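Local coordinates for protein U4/U6 snRNA-associated-splicing factor PRP24 (Saccharomyces cerevisiae, PDB 4N0T) that binds U6 small nuclear RNA and acts as a spliceosome recycling factor, annealing U6 and U4 RNAs, at residues L270-R273 and E277-T280; S318-A323 and R360-Q365; N341-Q344 and V349-S352. All blocks are in the same frame, centred on the assembly; numbering follows the deposited sequence.

Interaction 1: residues L270-R273 and E277-T280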
# COMPACT_ATOMS: atom_id res chain seq x y z
N LEU A 270 8.87 -3.82 19.87
CA LEU A 270 8.21 -2.92 20.81
C LEU A 270 8.25 -3.46 22.24
O LEU A 270 8.22 -2.69 23.21
CB LEU A 270 6.76 -2.65 20.38
CG LEU A 270 6.55 -1.97 19.02
CD1 LEU A 270 5.08 -1.95 18.61
CD2 LEU A 270 7.10 -0.54 19.02
N ALA A 271 8.34 -4.78 22.38
CA ALA A 271 8.39 -5.42 23.69
C ALA A 271 9.82 -5.69 24.16
O ALA A 271 10.02 -6.18 25.28
CB ALA A 271 7.58 -6.71 23.68
N SER A 272 10.80 -5.40 23.32
CA SER A 272 12.20 -5.74 23.61
C SER A 272 12.73 -4.98 24.82
O SER A 272 12.38 -3.82 25.04
CB SER A 272 13.09 -5.46 22.40
OG SER A 272 14.42 -5.92 22.61
N ARG A 273 13.56 -5.66 25.61
CA ARG A 273 14.24 -5.06 26.75
C ARG A 273 15.75 -5.28 26.65
O ARG A 273 16.50 -4.98 27.58
CB ARG A 273 13.71 -5.64 28.07
CG ARG A 273 12.24 -5.34 28.32
CD ARG A 273 11.97 -3.84 28.30
NE ARG A 273 10.55 -3.56 28.42
CZ ARG A 273 9.74 -3.35 27.38
NH1 ARG A 273 10.23 -3.38 26.15
NH2 ARG A 273 8.45 -3.10 27.58
N GLU A 277 20.11 -4.11 21.63
CA GLU A 277 19.27 -3.97 20.45
C GLU A 277 18.64 -2.58 20.38
O GLU A 277 18.67 -1.93 19.34
CB GLU A 277 18.18 -5.05 20.43
CG GLU A 277 17.31 -4.99 19.17
CD GLU A 277 16.30 -6.13 19.08
OE1 GLU A 277 16.05 -6.60 17.94
OE2 GLU A 277 15.75 -6.55 20.12
N LEU A 278 18.08 -2.14 21.50
CA LEU A 278 17.33 -0.88 21.54
C LEU A 278 18.22 0.32 21.24
O LEU A 278 17.76 1.32 20.67
CB LEU A 278 16.64 -0.70 22.90
CG LEU A 278 15.46 -1.63 23.18
CD1 LEU A 278 14.78 -1.30 24.50
CD2 LEU A 278 14.44 -1.61 22.05
N GLU A 279 19.49 0.24 21.61
CA GLU A 279 20.37 1.38 21.44
C GLU A 279 20.83 1.55 19.99
O GLU A 279 21.44 2.55 19.65
CB GLU A 279 21.56 1.31 22.41
CG GLU A 279 22.56 0.20 22.12
CD GLU A 279 23.68 0.16 23.16
OE1 GLU A 279 23.45 0.65 24.29
OE2 GLU A 279 24.77 -0.35 22.84
N THR A 280 20.49 0.58 19.13
CA THR A 280 20.83 0.69 17.71
C THR A 280 19.68 1.28 16.87
O THR A 280 19.83 1.46 15.66
CB THR A 280 21.23 -0.66 17.09
OG1 THR A 280 20.09 -1.53 17.05
CG2 THR A 280 22.35 -1.32 17.89
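Ser272 and Glu277 meet across the tight connection that joins the long helix 258-270 to the short helix 275-278, the turn through which the chain enters strand 281-285 of the occluded RNA recognition motif. Ser272 OG donates to Glu277 OE2 at 2.9 Å. The carboxylate oxygen is approached on its anti side, with the hydroxyl 23° out of the carboxylate plane. The glutamate reaches across because its side chain is fully extended: CG stands opposite the backbone N (chi1 -177°) and the chain runs on straight beyond it. Its other oxygen, OE1, forms a salt bridge with Arg268 on helix 258-270, while OE2 takes the serine hydroxyl. Ser272 OG is engaged a second time through a weak bond with Asn274 N.

Beside this polar link, Leu278 covers the serine with its two methyl groups. CD1 comes to 3.5 Å from Ser272 O, while CD2 lies 4.1 Å from Ser272 CB, so the isobutyl fork reaches both the backbone and the side chain of one residue. Leu278 also packs on Ile355 of helix 355-365, as does Leu270. Further on, Glu277 O accepts from both Thr280 N at 3.1 Å and Thr280 OG1 at 2.7 Å, which ties Thr280 back onto Glu277 as the chain turns toward strand 281-285.

The contact thus combines a neutral hydroxyl, a carboxylate and a leucine fork; the salt bridge with Arg268 probably keeps Glu277 ionised and its OE2 a strong acceptor for the serine.

Interaction 2: residues S318-A323 and R360-Q365. With SO4 (sulfate ion), chain C; nucleotides of chain B.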
# COMPACT_ATOMS: atom_id res chain seq x y z
N SER A 318 2.47 2.05 12.63
CA SER A 318 1.46 3.05 12.33
C SER A 318 0.48 3.26 13.48
O SER A 318 -0.18 4.30 13.54
CB SER A 318 0.71 2.70 11.05
OG SER A 318 0.21 1.38 11.17
N ASP A 319 0.42 2.30 14.41
CA ASP A 319 -0.46 2.47 15.57
C ASP A 319 0.04 3.56 16.52
O ASP A 319 -0.71 4.03 17.37
CB ASP A 319 -0.74 1.15 16.32
CG ASP A 319 0.52 0.35 16.64
OD1 ASP A 319 1.45 0.30 15.81
OD2 ASP A 319 0.56 -0.26 17.74
N PHE A 320 1.29 3.98 16.34
CA PHE A 320 1.80 5.16 17.05
C PHE A 320 2.24 6.25 16.08
O PHE A 320 3.07 7.09 16.45
CB PHE A 320 2.94 4.75 17.99
CG PHE A 320 2.49 3.85 19.11
CD1 PHE A 320 1.74 4.37 20.16
CD2 PHE A 320 2.77 2.49 19.08
CE1 PHE A 320 1.30 3.55 21.18
CE2 PHE A 320 2.33 1.66 20.10
CZ PHE A 320 1.60 2.20 21.15
N ASN A 321 1.70 6.23 14.87
CA ASN A 321 2.07 7.20 13.82
C ASN A 321 3.58 7.32 13.60
O ASN A 321 4.10 8.43 13.41
CB ASN A 321 1.47 8.58 14.12
CG ASN A 321 -0.02 8.54 14.34
OD1 ASN A 321 -0.74 7.81 13.66
ND2 ASN A 321 -0.51 9.33 15.30
N GLY A 322 4.28 6.20 13.64
CA GLY A 322 5.73 6.25 13.56
C GLY A 322 6.40 5.19 12.71
O GLY A 322 5.74 4.39 12.04
N ALA A 323 7.73 5.22 12.71
CA ALA A 323 8.53 4.20 12.06
C ALA A 323 9.76 3.99 12.91
O ALA A 323 10.25 4.91 13.58
CB ALA A 323 8.93 4.63 10.64
N ARG A 360 4.79 8.05 24.10
CA ARG A 360 4.37 9.19 24.93
C ARG A 360 3.81 10.33 24.08
O ARG A 360 2.77 10.91 24.41
CB ARG A 360 5.53 9.69 25.81
CG ARG A 360 5.75 8.84 27.06
CD ARG A 360 6.80 9.46 28.00
NE ARG A 360 8.15 9.39 27.45
CZ ARG A 360 9.00 8.40 27.70
NH1 ARG A 360 8.66 7.40 28.51
NH2 ARG A 360 10.21 8.41 27.15
N TYR A 361 4.48 10.63 22.97
CA TYR A 361 4.00 11.67 22.07
C TYR A 361 2.62 11.32 21.52
O TYR A 361 1.72 12.16 21.50
CB TYR A 361 4.98 11.91 20.91
CG TYR A 361 4.53 13.01 19.99
CD1 TYR A 361 4.73 14.35 20.31
CD2 TYR A 361 3.88 12.72 18.79
CE1 TYR A 361 4.31 15.36 19.47
CE2 TYR A 361 3.46 13.71 17.94
CZ TYR A 361 3.67 15.04 18.28
OH TYR A 361 3.25 16.04 17.43
N TYR A 362 2.45 10.06 21.11
CA TYR A 362 1.17 9.62 20.59
C TYR A 362 0.07 9.74 21.64
O TYR A 362 -1.02 10.25 21.35
CB TYR A 362 1.26 8.17 20.11
CG TYR A 362 -0.06 7.62 19.64
CD1 TYR A 362 -0.49 7.82 18.34
CD2 TYR A 362 -0.88 6.90 20.51
CE1 TYR A 362 -1.71 7.31 17.91
CE2 TYR A 362 -2.09 6.40 20.08
CZ TYR A 362 -2.50 6.61 18.79
OH TYR A 362 -3.71 6.10 18.37
N ASN A 363 0.36 9.28 22.86
CA ASN A 363 -0.63 9.31 23.94
C ASN A 363 -1.11 10.74 24.22
O ASN A 363 -2.31 10.96 24.44
CB ASN A 363 -0.07 8.66 25.21
CG ASN A 363 0.22 7.17 25.03
OD1 ASN A 363 -0.35 6.52 24.15
ND2 ASN A 363 1.09 6.62 25.88
N ASN A 364 -0.18 11.69 24.19
CA ASN A 364 -0.49 13.10 24.41
C ASN A 364 -1.43 13.71 23.36
O ASN A 364 -2.23 14.59 23.67
CB ASN A 364 0.79 13.94 24.50
CG ASN A 364 1.54 13.71 25.81
OD1 ASN A 364 0.99 13.16 26.76
ND2 ASN A 364 2.79 14.15 25.86
N GLN A 365 -1.32 13.25 22.11
CA GLN A 365 -2.18 13.76 21.04
C GLN A 365 -3.59 13.19 21.13
O GLN A 365 -4.57 13.85 20.74
CB GLN A 365 -1.57 13.43 19.67
CG GLN A 365 -0.10 13.80 19.52
CD GLN A 365 0.18 15.25 19.88
OE1 GLN A 365 -0.44 16.17 19.35
NE2 GLN A 365 1.13 15.46 20.79
S SO4 C . 12.49 5.80 27.97
O1 SO4 C . 12.81 4.53 27.32
O2 SO4 C . 11.33 5.63 28.85
O3 SO4 C . 13.64 6.26 28.74
O4 SO4 C . 12.21 6.79 26.93
P A B 54 -5.26 4.80 24.29
OP1 A B 54 -4.42 4.60 23.08
OP2 A B 54 -6.48 3.97 24.47
O5' A B 54 -4.32 4.64 25.57
C5' A B 54 -3.12 5.40 25.68
C4' A B 54 -2.61 5.45 27.10
O4' A B 54 -3.63 6.02 27.96
C3' A B 54 -2.28 4.12 27.74
O3' A B 54 -1.00 3.64 27.38
C2' A B 54 -2.41 4.43 29.23
O2' A B 54 -1.26 5.12 29.70
C1' A B 54 -3.59 5.40 29.23
N9 A B 54 -4.88 4.71 29.44
C8 A B 54 -5.84 4.44 28.49
N7 A B 54 -6.89 3.82 28.97
C5 A B 54 -6.60 3.66 30.31
C6 A B 54 -7.32 3.07 31.37
N6 A B 54 -8.52 2.51 31.22
N1 A B 54 -6.74 3.09 32.59
C2 A B 54 -5.54 3.66 32.74
N3 A B 54 -4.77 4.24 31.83
C4 A B 54 -5.36 4.21 30.62
P C B 29 -1.46 -6.50 17.34
OP1 C B 29 -0.42 -5.47 17.58
OP2 C B 29 -1.37 -7.79 18.10
O5' C B 29 -2.91 -5.87 17.54
C5' C B 29 -3.25 -5.16 18.73
C4' C B 29 -4.12 -3.96 18.43
O4' C B 29 -3.37 -3.06 17.57
C3' C B 29 -5.42 -4.26 17.69
O3' C B 29 -6.37 -3.25 18.04
C2' C B 29 -5.02 -4.05 16.24
O2' C B 29 -6.10 -3.80 15.36
C1' C B 29 -4.11 -2.84 16.37
N1 C B 29 -3.15 -2.66 15.29
C2 C B 29 -3.01 -1.36 14.81
O2 C B 29 -3.73 -0.48 15.31
N3 C B 29 -2.13 -1.11 13.82
C4 C B 29 -1.40 -2.11 13.34
N4 C B 29 -0.54 -1.80 12.37
C5 C B 29 -1.52 -3.44 13.82
C6 C B 29 -2.39 -3.68 14.80
O HOH W 1 -3.33 4.39 16.43
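A single water bridges Tyr362 and Asp319: it lies 2.6 Å from Tyr362 OH and donates to Asp319 O at 2.8 Å. The bridge spans the turn between strands 311-317 and 322-327 and the C-terminal helix 355-365, which packs over the sheet of the occluded RNA recognition motif. The same carbonyl oxygen sits 3.4 Å above the plane of the Tyr362 ring, displaced toward the rim by the hydroxyl. Against that same face comes the edge of Phe320, in a T-shaped pair with ring centroids 5.3 Å apart and planes at 84°; Phe320 CD1 makes the touch. Asn321 approaches the tyrosine differently, its ND2 lying at the ring edge 3.4 Å from Tyr362 CD1, with the amide plane turned 60° from the ring. Tyr362 enters this nest because its ring swings out opposite its own backbone N (chi1 176°), away from the helix and into the turn.

RNA of chain B touches both segments. Asp319 CB rests against the base of C29, while its carboxylate is held by Arg263 in a salt bridge through OD2. Asn363 OD1 touches C5' of A54 at 3.4 Å. On another side of the helix, Arg360 holds a sulfate, probably from the crystallisation liquor, which Thr354 OG1 and Asn356 ND2 also bind. Arg360 forms a salt bridge with Asp357 as well. The anion lies at the guanidinium edge, where Arg360 NH2 donates to O4 at 2.6 Å and NH1 to O2 at 3.2 Å.

Interaction 3: residues N341-Q344 and V349-S352; sequences NGSQ and VIRS
Asn341 touches Ser352 along most of its side chain. Its CB presses on Ser352 OG at 3.1 Å, a tight approach; CG lies 3.8 Å from that hydroxyl; and at the tip OD1 accepts from Ser352 N at 3.0 Å in a fairly straight bond. The donor stands 25° off the plane of the amide carbonyl, and OD1 also lies close over the CA and CB of Arg351. This reach depends on CG being placed opposite the backbone N (chi1 -168°), which turns the amide from the end of helix 330-340 toward strand 348-353. Ser352 OG itself bonds to Leu337 O of that helix.

The backbones then close a hairpin, the small one that follows the second helix in RNA recognition motifs. Gly342 N donates to Ile350 O at 2.8 Å, and Ile350 N returns a bond to Ser343 O at 2.9 Å. Two residues thus face one, with Gly342 at a positive phi of 89° in the first position, a pattern resembling a G1 beta bulge. Beyond the bulge, Gln344 and Val349 form an antiparallel non-hydrogen-bonded pair, whose side chains meet loosely where Val349 CG2 nears Gln344 NE2. Ser343 OG bonds to Leu340 O and lies 3.3 Å from Ile350 CD1, bringing a hydroxyl against an aliphatic tip.

At the helix end of the hairpin, the asparagine side-chain carbonyl takes the place of a main-chain acceptor, which gives Ser352 N a partner.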
# COMPACT_ATOMS: atom_id res chain seq x y z
N ASN A 341 15.92 14.87 14.63
CA ASN A 341 14.90 15.53 15.44
C ASN A 341 14.71 16.96 14.95
O ASN A 341 15.66 17.75 14.95
CB ASN A 341 15.28 15.54 16.92
CG ASN A 341 14.13 15.95 17.82
OD1 ASN A 341 12.99 15.49 17.65
ND2 ASN A 341 14.41 16.84 18.77
N GLY A 342 13.51 17.28 14.51
CA GLY A 342 13.24 18.61 14.00
C GLY A 342 13.49 18.81 12.51
O GLY A 342 13.26 19.90 11.96
N SER A 343 13.97 17.76 11.84
CA SER A 343 14.13 17.80 10.39
C SER A 343 12.75 17.84 9.71
O SER A 343 11.72 17.65 10.37
CB SER A 343 14.92 16.59 9.91
OG SER A 343 14.18 15.41 10.10
N GLN A 344 12.72 18.10 8.41
CA GLN A 344 11.45 18.15 7.68
C GLN A 344 11.30 16.94 6.77
O GLN A 344 12.22 16.60 6.02
CB GLN A 344 11.32 19.44 6.87
CG GLN A 344 10.91 20.66 7.69
CD GLN A 344 10.05 21.64 6.88
OE1 GLN A 344 10.03 21.59 5.65
NE2 GLN A 344 9.34 22.51 7.59
N VAL A 349 7.50 18.97 10.04
CA VAL A 349 8.57 18.72 11.00
C VAL A 349 8.34 17.35 11.66
O VAL A 349 7.21 17.02 12.02
CB VAL A 349 8.66 19.84 12.05
CG1 VAL A 349 9.72 19.52 13.09
CG2 VAL A 349 8.97 21.16 11.37
N ILE A 350 9.40 16.56 11.78
CA ILE A 350 9.30 15.27 12.46
C ILE A 350 10.19 15.27 13.68
O ILE A 350 11.14 16.06 13.78
CB ILE A 350 9.71 14.11 11.54
CG1 ILE A 350 11.10 14.38 10.96
CG2 ILE A 350 8.69 13.89 10.44
CD1 ILE A 350 11.70 13.19 10.18
N ARG A 351 9.87 14.38 14.61
CA ARG A 351 10.64 14.21 15.83
C ARG A 351 11.35 12.87 15.79
O ARG A 351 10.92 11.95 15.07
CB ARG A 351 9.71 14.24 17.05
CG ARG A 351 8.78 15.45 17.07
CD ARG A 351 7.86 15.41 18.28
NE ARG A 351 7.34 16.74 18.58
CZ ARG A 351 7.28 17.27 19.80
NH1 ARG A 351 7.70 16.58 20.86
NH2 ARG A 351 6.79 18.49 19.95
N SER A 352 12.43 12.75 16.55
CA SER A 352 13.10 11.48 16.75
C SER A 352 13.06 11.16 18.24
O SER A 352 12.89 12.06 19.07
CB SER A 352 14.54 11.55 16.26
OG SER A 352 15.30 12.43 17.09

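All three contacts belong to the occluded RNA recognition motif and the helices attached to it, and all lie at or near its surface. Interaction 1 is partly buried, a turn joined by one side-chain bond and a leucine. Interaction 2 relies on aromatic packing and a water instead, and it alone borders the bound RNA. Interaction 3, about 16 Å from the RNA at the nearest atoms, is chiefly backbone pairing. Helix 355-365 links the set: it carries part of interaction 2, follows the strand of interaction 3, and packs on interaction 1 through Ile355. Interactions 2 and 3 touch directly, where Tyr361 CE1 packs 3.4 Å from Arg351 NE.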